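Local atomic coordinates of alpha-galacturonidase (Bacillus subtilis, PDB entry 3FEF), a protein that hydrolyses alpha-1,4-linked galacturonate, probably digalacturonate as natural substrate, releasing alpha-D-galacturonate with the help of NAD+ and a manganese ion. Residues 141-146 and 166-171; 147-152 and 203-208; 342-347 and 361-366. All blocks are in the same frame, centred on the assembly; numbering follows the deposited sequence.

Contact 1. Residues 141-146 and 166-171. With MG (magnesium ion), chain G.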
loop_
_atom_site.group_PDB
_atom_site.type_symbol
_atom_site.label_atom_id
_atom_site.label_comp_id
_atom_site.label_asym_id
_atom_site.label_seq_id
_atom_site.Cartn_x
_atom_site.Cartn_y
_atom_site.Cartn_z
ATOM N N TRP A 141 -8.623 -11.752 -25.539
ATOM C CA TRP A 141 -9.441 -11.283 -24.426
ATOM C C TRP A 141 -10.445 -12.356 -24.043
ATOM O O TRP A 141 -11.037 -12.995 -24.905
ATOM C CB TRP A 141 -10.130 -9.953 -24.760
ATOM C CG TRP A 141 -9.197 -8.840 -24.572
ATOM C CD1 TRP A 141 -8.365 -8.260 -25.529
ATOM C CD2 TRP A 141 -8.916 -8.181 -23.340
ATOM N NE1 TRP A 141 -7.610 -7.281 -24.938
ATOM C CE2 TRP A 141 -7.930 -7.208 -23.601
ATOM C CE3 TRP A 141 -9.420 -8.308 -22.037
ATOM C CZ2 TRP A 141 -7.438 -6.362 -22.604
ATOM C CZ3 TRP A 141 -8.919 -7.485 -21.052
ATOM C CH2 TRP A 141 -7.937 -6.520 -21.342
ATOM N N VAL A 142 -10.614 -12.556 -22.741
ATOM C CA VAL A 142 -11.475 -13.609 -22.189
ATOM C C VAL A 142 -12.666 -12.946 -21.500
ATOM O O VAL A 142 -12.486 -12.098 -20.639
ATOM C CB VAL A 142 -10.696 -14.434 -21.131
ATOM C CG1 VAL A 142 -11.531 -15.595 -20.629
ATOM C CG2 VAL A 142 -9.381 -14.940 -21.716
ATOM N N ILE A 143 -13.883 -13.284 -21.904
ATOM C CA ILE A 143 -15.045 -12.783 -21.195
ATOM C C ILE A 143 -15.739 -13.916 -20.469
ATOM O O ILE A 143 -16.294 -14.793 -21.088
ATOM C CB ILE A 143 -16.051 -12.081 -22.141
ATOM C CG1 ILE A 143 -15.333 -11.064 -23.034
ATOM C CG2 ILE A 143 -17.189 -11.429 -21.323
ATOM C CD1 ILE A 143 -16.274 -10.395 -24.043
ATOM N N ASN A 144 -15.715 -13.887 -19.143
ATOM C CA ASN A 144 -16.380 -14.917 -18.360
ATOM C C ASN A 144 -17.800 -14.525 -17.943
ATOM O O ASN A 144 -18.040 -13.435 -17.425
ATOM C CB ASN A 144 -15.539 -15.265 -17.122
ATOM C CG ASN A 144 -16.188 -16.329 -16.257
ATOM O OD1 ASN A 144 -16.715 -17.320 -16.760
ATOM N ND2 ASN A 144 -16.161 -16.127 -14.950
ATOM N N TYR A 145 -18.733 -15.443 -18.152
ATOM C CA TYR A 145 -20.118 -15.267 -17.796
ATOM C C TYR A 145 -20.532 -16.245 -16.700
ATOM O O TYR A 145 -21.653 -16.167 -16.191
ATOM C CB TYR A 145 -21.008 -15.541 -19.008
ATOM C CG TYR A 145 -21.024 -14.445 -20.024
ATOM C CD1 TYR A 145 -21.646 -13.228 -19.747
ATOM C CD2 TYR A 145 -20.442 -14.620 -21.267
ATOM C CE1 TYR A 145 -21.674 -12.213 -20.675
ATOM C CE2 TYR A 145 -20.464 -13.614 -22.210
ATOM C CZ TYR A 145 -21.076 -12.404 -21.900
ATOM O OH TYR A 145 -21.118 -11.404 -22.831
ATOM N N THR A 146 -19.642 -17.171 -16.363
ATOM C CA THR A 146 -19.966 -18.249 -15.423
ATOM C C THR A 146 -19.977 -17.792 -13.954
ATOM O O THR A 146 -19.157 -16.974 -13.557
ATOM C CB THR A 146 -18.943 -19.397 -15.527
ATOM O OG1 THR A 146 -18.783 -19.810 -16.894
ATOM C CG2 THR A 146 -19.396 -20.565 -14.688
ATOM N N ILE A 166 -12.050 -10.527 -18.296
ATOM C CA ILE A 166 -13.072 -9.852 -17.510
ATOM C C ILE A 166 -14.243 -10.791 -17.272
ATOM O O ILE A 166 -14.446 -11.747 -18.015
ATOM C CB ILE A 166 -13.577 -8.622 -18.212
ATOM C CG1 ILE A 166 -14.387 -9.019 -19.453
ATOM C CG2 ILE A 166 -12.389 -7.739 -18.638
ATOM C CD1 ILE A 166 -14.775 -7.819 -20.313
ATOM N N GLY A 167 -14.999 -10.513 -16.220
ATOM C CA GLY A 167 -16.265 -11.168 -15.990
ATOM C C GLY A 167 -17.393 -10.187 -16.277
ATOM O O GLY A 167 -17.300 -8.993 -15.911
ATOM N N CYS A 168 -18.454 -10.692 -16.924
ATOM C CA CYS A 168 -19.634 -9.890 -17.273
ATOM C C CYS A 168 -20.923 -10.400 -16.658
ATOM O O CYS A 168 -21.184 -11.597 -16.617
ATOM C CB CYS A 168 -19.834 -9.832 -18.791
ATOM S SG CYS A 168 -18.690 -8.716 -19.551
ATOM N N CYS A 169 -21.756 -9.460 -16.249
ATOM C CA CYS A 169 -23.001 -9.750 -15.568
ATOM C C CYS A 169 -24.002 -8.685 -15.987
ATOM O O CYS A 169 -23.614 -7.558 -16.301
ATOM C CB CYS A 169 -22.794 -9.694 -14.059
ATOM S SG CYS A 169 -24.311 -9.964 -13.124
ATOM N N HIS A 170 -25.286 -9.035 -15.997
ATOM C CA HIS A 170 -26.306 -8.109 -16.468
ATOM C C HIS A 170 -27.161 -7.556 -15.323
ATOM O O HIS A 170 -28.104 -6.830 -15.574
ATOM C CB HIS A 170 -27.203 -8.761 -17.518
ATOM C CG HIS A 170 -27.970 -9.939 -16.999
ATOM N ND1 HIS A 170 -27.991 -11.159 -17.642
ATOM C CD2 HIS A 170 -28.710 -10.093 -15.875
ATOM C CE1 HIS A 170 -28.729 -12.007 -16.948
ATOM N NE2 HIS A 170 -29.181 -11.384 -15.874
ATOM N N GLU A 171 -26.822 -7.868 -14.076
ATOM C CA GLU A 171 -27.648 -7.407 -12.969
ATOM C C GLU A 171 -27.752 -5.882 -12.910
ATOM O O GLU A 171 -28.829 -5.337 -12.681
ATOM C CB GLU A 171 -27.140 -7.961 -11.636
ATOM C CG GLU A 171 -27.577 -9.398 -11.381
ATOM C CD GLU A 171 -29.061 -9.610 -11.665
ATOM O OE1 GLU A 171 -29.906 -9.117 -10.888
ATOM O OE2 GLU A 171 -29.377 -10.263 -12.675
HETATM MG MG MG G . -25.254 -12.330 -12.758
HETATM O O HOH W 1 -22.810 -13.532 -15.829
HETATM O O HOH W 2 -25.427 -12.209 -15.122
HETATM O O HOH W 3 -27.555 -12.297 -13.180
HETATM O O HOH W 4 -23.061 -13.144 -12.675
#
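Ile143 and Asn144 pair with Ile166 and Gly167 as neighbouring parallel strands, the last two of the Rossmann-type sheet, joined by a beta-alpha-beta crossover through helix 149-159. Asn144 straddles Gly167: its N gives a nearly straight bond to Ile166 O (2.7 Å, 173° at the hydrogen), and its O takes the amide of Cys168 at 2.8 Å. One step earlier, Ile166 N reaches Val142 O at 2.9 Å.

Side chains pack on the face carrying Ile143 and Ile166, which helix 328-335 covers. With chi1 at -76°, Cys168 SG stands anti to its own carbonyl carbon and meets the Ile143 CG2 methyl at 3.6 Å, while Cys168 CB lies against Tyr145 CE1, also at 3.6 Å. The Tyr145 ring stacks on Trp18, within the NAD+ site inferred by similarity. Past the strand ends, Asn144 OD1 accepts the amide of Thr146 in an Asx turn, and water 1 bridges Tyr145 O and Cys168 O.

The paired backbone thus runs right up to Cys168, and the next residue turns away from strand 141-144: Cys169 SG binds the magnesium ion at 2.6 Å and also accepts the Glu171 amide, so strand pairing and metal ligation are one residue apart.

Contact 2. Residues 147-152 and 203-208. With MG (magnesium ion), chain G.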
loop_
_atom_site.group_PDB
_atom_site.type_symbol
_atom_site.label_atom_id
_atom_site.label_comp_id
_atom_site.label_asym_id
_atom_site.label_seq_id
_atom_site.Cartn_x
_atom_site.Cartn_y
_atom_site.Cartn_z
ATOM N N ASN A 147 -20.899 -18.339 -13.162
ATOM C CA ASN A 147 -20.933 -18.142 -11.718
ATOM C C ASN A 147 -20.372 -19.368 -10.986
ATOM O O ASN A 147 -20.528 -20.495 -11.470
ATOM C CB ASN A 147 -22.371 -17.911 -11.277
ATOM C CG ASN A 147 -22.927 -16.612 -11.803
ATOM O OD1 ASN A 147 -22.260 -15.584 -11.763
ATOM N ND2 ASN A 147 -24.146 -16.646 -12.301
ATOM N N PRO A 148 -19.759 -19.177 -9.802
ATOM C CA PRO A 148 -19.579 -17.940 -9.009
ATOM C C PRO A 148 -18.498 -17.043 -9.606
ATOM O O PRO A 148 -17.327 -17.420 -9.679
ATOM C CB PRO A 148 -19.150 -18.454 -7.637
ATOM C CG PRO A 148 -18.503 -19.766 -7.907
ATOM C CD PRO A 148 -19.222 -20.359 -9.105
HETATM N N MSE A 149 -18.922 -15.862 -10.027
HETATM C CA MSE A 149 -18.134 -14.973 -10.873
HETATM C C MSE A 149 -16.765 -14.606 -10.286
HETATM O O MSE A 149 -15.746 -14.711 -10.955
HETATM C CB MSE A 149 -18.925 -13.701 -11.083
HETATM C CG MSE A 149 -18.111 -12.623 -11.730
HETATM SE SE MSE A 149 -18.481 -12.676 -13.610
HETATM C CE MSE A 149 -20.032 -11.598 -13.633
ATOM N N SER A 150 -16.768 -14.170 -9.033
ATOM C CA SER A 150 -15.564 -13.721 -8.361
ATOM C C SER A 150 -14.522 -14.826 -8.186
ATOM O O SER A 150 -13.334 -14.586 -8.330
ATOM C CB SER A 150 -15.935 -13.110 -7.014
ATOM O OG SER A 150 -16.879 -12.060 -7.202
ATOM N N VAL A 151 -14.965 -16.034 -7.885
ATOM C CA VAL A 151 -14.053 -17.150 -7.757
ATOM C C VAL A 151 -13.495 -17.609 -9.100
ATOM O O VAL A 151 -12.292 -17.745 -9.241
ATOM C CB VAL A 151 -14.729 -18.347 -7.033
ATOM C CG1 VAL A 151 -13.869 -19.612 -7.191
ATOM C CG2 VAL A 151 -14.977 -17.991 -5.527
ATOM N N CYS A 152 -14.363 -17.831 -10.090
ATOM C CA CYS A 152 -13.920 -18.297 -11.401
ATOM C C CYS A 152 -12.967 -17.314 -12.016
ATOM O O CYS A 152 -11.887 -17.665 -12.486
ATOM C CB CYS A 152 -15.111 -18.464 -12.359
ATOM S SG CYS A 152 -16.248 -19.731 -11.839
ATOM N N GLY A 203 -18.578 -2.764 -6.163
ATOM C CA GLY A 203 -18.872 -3.871 -5.267
ATOM C C GLY A 203 -18.243 -5.147 -5.787
ATOM O O GLY A 203 -17.192 -5.131 -6.421
ATOM N N ILE A 204 -18.867 -6.262 -5.483
ATOM C CA ILE A 204 -18.453 -7.527 -6.052
ATOM C C ILE A 204 -19.709 -8.041 -6.750
ATOM O O ILE A 204 -20.819 -7.579 -6.449
ATOM C CB ILE A 204 -18.017 -8.507 -4.962
ATOM C CG1 ILE A 204 -19.132 -8.678 -3.934
ATOM C CG2 ILE A 204 -16.736 -8.010 -4.270
ATOM C CD1 ILE A 204 -18.736 -9.564 -2.731
ATOM N N ASN A 205 -19.542 -8.977 -7.675
ATOM C CA ASN A 205 -20.663 -9.481 -8.477
ATOM C C ASN A 205 -21.893 -9.905 -7.649
ATOM O O ASN A 205 -21.766 -10.585 -6.631
ATOM C CB ASN A 205 -20.184 -10.646 -9.366
ATOM C CG ASN A 205 -21.250 -11.095 -10.363
ATOM O OD1 ASN A 205 -21.725 -10.313 -11.215
ATOM N ND2 ASN A 205 -21.657 -12.335 -10.238
ATOM N N HIS A 206 -23.079 -9.504 -8.097
ATOM C CA HIS A 206 -24.343 -9.738 -7.370
ATOM C C HIS A 206 -24.477 -8.981 -6.056
ATOM O O HIS A 206 -25.488 -9.108 -5.368
ATOM C CB HIS A 206 -24.613 -11.243 -7.153
ATOM C CG HIS A 206 -24.834 -11.995 -8.427
ATOM N ND1 HIS A 206 -24.644 -13.352 -8.539
ATOM C CD2 HIS A 206 -25.178 -11.561 -9.663
ATOM C CE1 HIS A 206 -24.902 -13.730 -9.781
ATOM N NE2 HIS A 206 -25.234 -12.660 -10.480
ATOM N N PHE A 207 -23.458 -8.206 -5.706
ATOM C CA PHE A 207 -23.483 -7.375 -4.500
ATOM C C PHE A 207 -22.852 -6.023 -4.873
ATOM O O PHE A 207 -21.856 -5.596 -4.285
ATOM C CB PHE A 207 -22.696 -8.046 -3.374
ATOM C CG PHE A 207 -22.980 -7.480 -1.990
ATOM C CD1 PHE A 207 -24.282 -7.463 -1.478
ATOM C CD2 PHE A 207 -21.945 -6.987 -1.202
ATOM C CE1 PHE A 207 -24.547 -6.951 -0.201
ATOM C CE2 PHE A 207 -22.201 -6.472 0.062
ATOM C CZ PHE A 207 -23.512 -6.459 0.564
ATOM N N THR A 208 -23.445 -5.396 -5.890
ATOM C CA THR A 208 -23.016 -4.137 -6.451
ATOM C C THR A 208 -23.886 -2.985 -5.959
ATOM O O THR A 208 -25.075 -3.161 -5.676
ATOM C CB THR A 208 -23.133 -4.168 -7.988
ATOM O OG1 THR A 208 -24.316 -4.897 -8.335
ATOM C CG2 THR A 208 -21.935 -4.863 -8.612
HETATM MG MG MG G . -25.254 -12.330 -12.758
HETATM O O HOH W 4 -23.061 -13.144 -12.675
HETATM O O HOH W 5 -16.665 -9.521 -8.195
HETATM O O HOH W 6 -19.454 -12.074 -5.858
HETATM O O HOH W 3 -27.555 -12.297 -13.180
HETATM O O HOH W 2 -25.427 -12.209 -15.122
#
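Met149 and Asn205 make the main packing of this contact, their side chains crossing at about a right angle. The Met149 chain, a selenomethionine in this crystal, leaves with CG anti to the backbone N (chi1 170°) and then bends at both following torsions. It curls round the Asn205 amide, and Met149 CE comes to 3.5 Å from Asn205 CG. The same amide covers one face of the His206 imidazole. With an alanine at Asn205, Met149 and that ring face would probably lose their shared neighbour and a gap would open between them.

Water carries the polar link farther along the helix. Ser150 OG gives its proton to water 5 at 2.7 Å and accepts from water 6 at 2.9 Å. Water 5 also receives the Asn205 N-H, with Asn205 N 3.0 Å from it, and water 6 donates to Asn205 O at 2.9 Å, so one hydroxyl serves both sides of a single residue's backbone.

The third group is metal-centred. His206 NE2 binds the magnesium ion at 2.3 Å, its ND1 being held by Thr110. The amide of Asn147, its plane 57° from the imidazole, stands beside His206 CE1; Asn147 OD1 accepts from metal-bound water 4 at 2.7 Å.

Asn205 and His206 occupy the two central positions of a type II turn, and Asn147 precedes the cis-peptide of Pro148 at the N-cap of helix 149-159. The turn supplies a direct ligand, and the residue leading into the helix holds a metal-bound water, at the metal site of a family 4 glycoside hydrolase, where Asn147 probably binds substrate.

Contact 3. Residues 342-347 and 361-366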
loop_
_atom_site.group_PDB
_atom_site.type_symbol
_atom_site.label_atom_id
_atom_site.label_comp_id
_atom_site.label_asym_id
_atom_site.label_seq_id
_atom_site.Cartn_x
_atom_site.Cartn_y
_atom_site.Cartn_z
ATOM N N VAL A 342 -17.780 2.606 -22.060
ATOM C CA VAL A 342 -17.674 2.571 -20.599
ATOM C C VAL A 342 -18.824 1.712 -20.087
ATOM O O VAL A 342 -19.979 2.048 -20.296
ATOM C CB VAL A 342 -17.723 3.995 -19.969
ATOM C CG1 VAL A 342 -17.910 3.924 -18.464
ATOM C CG2 VAL A 342 -16.428 4.772 -20.291
ATOM N N THR A 343 -18.512 0.565 -19.480
ATOM C CA THR A 343 -19.556 -0.331 -18.949
ATOM C C THR A 343 -19.009 -1.079 -17.733
ATOM O O THR A 343 -17.814 -1.003 -17.445
ATOM C CB THR A 343 -20.124 -1.297 -20.039
ATOM O OG1 THR A 343 -21.297 -1.961 -19.551
ATOM C CG2 THR A 343 -19.105 -2.334 -20.432
ATOM N N ASN A 344 -19.872 -1.747 -16.977
ATOM C CA ASN A 344 -19.413 -2.334 -15.718
ATOM C C ASN A 344 -18.892 -3.732 -15.979
ATOM O O ASN A 344 -19.516 -4.500 -16.726
ATOM C CB ASN A 344 -20.527 -2.380 -14.663
ATOM C CG ASN A 344 -21.782 -3.076 -15.170
ATOM O OD1 ASN A 344 -22.440 -2.600 -16.106
ATOM N ND2 ASN A 344 -22.124 -4.206 -14.553
ATOM N N VAL A 345 -17.758 -4.057 -15.359
ATOM C CA VAL A 345 -17.168 -5.364 -15.506
ATOM C C VAL A 345 -16.448 -5.815 -14.237
ATOM O O VAL A 345 -16.139 -5.023 -13.349
ATOM C CB VAL A 345 -16.138 -5.382 -16.652
ATOM C CG1 VAL A 345 -16.754 -4.867 -17.950
ATOM C CG2 VAL A 345 -14.942 -4.553 -16.282
ATOM N N ASN A 346 -16.141 -7.103 -14.199
ATOM C CA ASN A 346 -15.426 -7.697 -13.106
ATOM C C ASN A 346 -13.948 -7.877 -13.463
ATOM O O ASN A 346 -13.620 -8.493 -14.464
ATOM C CB ASN A 346 -16.081 -9.034 -12.739
ATOM C CG ASN A 346 -17.390 -8.848 -12.003
ATOM O OD1 ASN A 346 -17.436 -9.003 -10.786
ATOM N ND2 ASN A 346 -18.461 -8.487 -12.727
HETATM N N MSE A 347 -13.074 -7.357 -12.610
HETATM C CA MSE A 347 -11.641 -7.422 -12.812
HETATM C C MSE A 347 -10.895 -7.339 -11.485
HETATM O O MSE A 347 -11.418 -6.819 -10.512
HETATM C CB MSE A 347 -11.204 -6.223 -13.637
HETATM C CG MSE A 347 -11.571 -6.364 -15.073
HETATM SE SE MSE A 347 -10.698 -4.960 -16.047
HETATM C CE MSE A 347 -9.133 -6.035 -16.544
ATOM N N ILE A 361 -11.401 -9.859 -7.212
ATOM C CA ILE A 361 -12.278 -9.533 -8.337
ATOM C C ILE A 361 -13.409 -8.621 -7.872
ATOM O O ILE A 361 -14.270 -9.048 -7.106
ATOM C CB ILE A 361 -12.905 -10.826 -8.928
ATOM C CG1 ILE A 361 -11.797 -11.845 -9.242
ATOM C CG2 ILE A 361 -13.779 -10.512 -10.197
ATOM C CD1 ILE A 361 -10.704 -11.285 -10.117
ATOM N N VAL A 362 -13.384 -7.369 -8.321
ATOM C CA VAL A 362 -14.457 -6.421 -8.036
ATOM C C VAL A 362 -15.171 -5.954 -9.334
ATOM O O VAL A 362 -14.604 -6.011 -10.437
ATOM C CB VAL A 362 -13.900 -5.222 -7.230
ATOM C CG1 VAL A 362 -13.326 -5.713 -5.848
ATOM C CG2 VAL A 362 -12.785 -4.552 -8.020
ATOM N N GLU A 363 -16.417 -5.522 -9.196
ATOM C CA GLU A 363 -17.187 -4.996 -10.312
ATOM C C GLU A 363 -17.255 -3.466 -10.262
ATOM O O GLU A 363 -17.746 -2.908 -9.282
ATOM C CB GLU A 363 -18.620 -5.605 -10.288
ATOM C CG GLU A 363 -19.509 -5.281 -11.523
ATOM C CD GLU A 363 -20.679 -6.268 -11.721
ATOM O OE1 GLU A 363 -20.693 -7.357 -11.089
ATOM O OE2 GLU A 363 -21.581 -5.968 -12.545
ATOM N N THR A 364 -16.732 -2.801 -11.303
ATOM C CA THR A 364 -16.860 -1.344 -11.482
ATOM C C THR A 364 -17.014 -1.041 -12.960
ATOM O O THR A 364 -16.893 -1.936 -13.805
ATOM C CB THR A 364 -15.609 -0.546 -11.020
ATOM O OG1 THR A 364 -14.481 -0.936 -11.807
ATOM C CG2 THR A 364 -15.298 -0.784 -9.549
ATOM N N ASN A 365 -17.288 0.223 -13.269
ATOM C CA ASN A 365 -17.124 0.699 -14.631
ATOM C C ASN A 365 -15.685 0.569 -15.085
ATOM O O ASN A 365 -14.755 0.625 -14.268
ATOM C CB ASN A 365 -17.582 2.146 -14.757
ATOM C CG ASN A 365 -19.086 2.259 -14.735
ATOM O OD1 ASN A 365 -19.792 1.330 -15.145
ATOM N ND2 ASN A 365 -19.587 3.363 -14.229
ATOM N N ALA A 366 -15.510 0.372 -16.389
ATOM C CA ALA A 366 -14.198 0.285 -16.985
ATOM C C ALA A 366 -14.274 0.904 -18.376
ATOM O O ALA A 366 -15.321 0.883 -19.020
ATOM C CB ALA A 366 -13.742 -1.155 -17.055
HETATM O O HOH W 7 -20.572 -6.944 -15.274
HETATM O O HOH W 5 -16.665 -9.521 -8.195
#
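Glu363 OE2 takes the amide of Asn344 at 2.7 Å from Asn344 ND2, through its anti lone pair. The two side chains lie alongside each other with amide and carboxylate nearly coplanar, although the bond is bent (139° at the hydrogen). Asn344 gets there with CG between its backbone N and carbonyl carbon (chi1 54°), while Glu363 runs out extended. The other carboxylate oxygen, Glu363 OE1, is met quite differently: Asn346 ND2 comes down on it from above the carboxylate plane at 3.0 Å, the two flat groups being steeply inclined. Two asparagines spaced two residues apart on one strand therefore hold both oxygens, which probably restrains the rotation of the carboxylate, whose side chain comes to about 4 Å, nearest atoms, from that of the metal ligand Cys169.

These three residues lie on one face of an antiparallel pair, the first two strands of a three-stranded meander in the C-terminal domain. Strands 342-347 and 361-366 run at 150° to each other. Val345 and Thr364 form a hydrogen-bonded pair, with Val345 N to Thr364 O at 2.8 Å and Thr364 N to Val345 O at 3.1 Å; Thr343 with Ala366 and Met347 with Val362 repeat the pattern.

On the opposite face, Val345 CG2 packs against Ala366 CB at 3.7 Å. Back on the asparagine side, the Ile361 CG2 methyl touches Asn346 CB, also at 3.7 Å, and water 5 donates to Asn346 OD1 and Ile361 O. At the far end Val342 packs on Phe367 of a neighbouring subunit.

From the N terminus, strand 141-144 opens contact 1 and the chain passes into 147-152, which opens contact 2. Contact 1 closes first, when the crossover returns at 166-171; contact 2 closes later, at 203-208, so the two loops cross. Contact 3 follows both in series, a short loop opened at 342-347 and closed at 361-366. Contact 1 lies within the Rossmann-type part, contact 3 within the C-terminal part, and contact 2 joins the two. Contacts 1 and 2 share the magnesium ion, through Cys169 and His206. Probable backbone bonds from Asn346 N to Gly167 O and from Glu363 N to Gly203 O tie contact 3 to the other two, and contacts 2 and 3 share water 5.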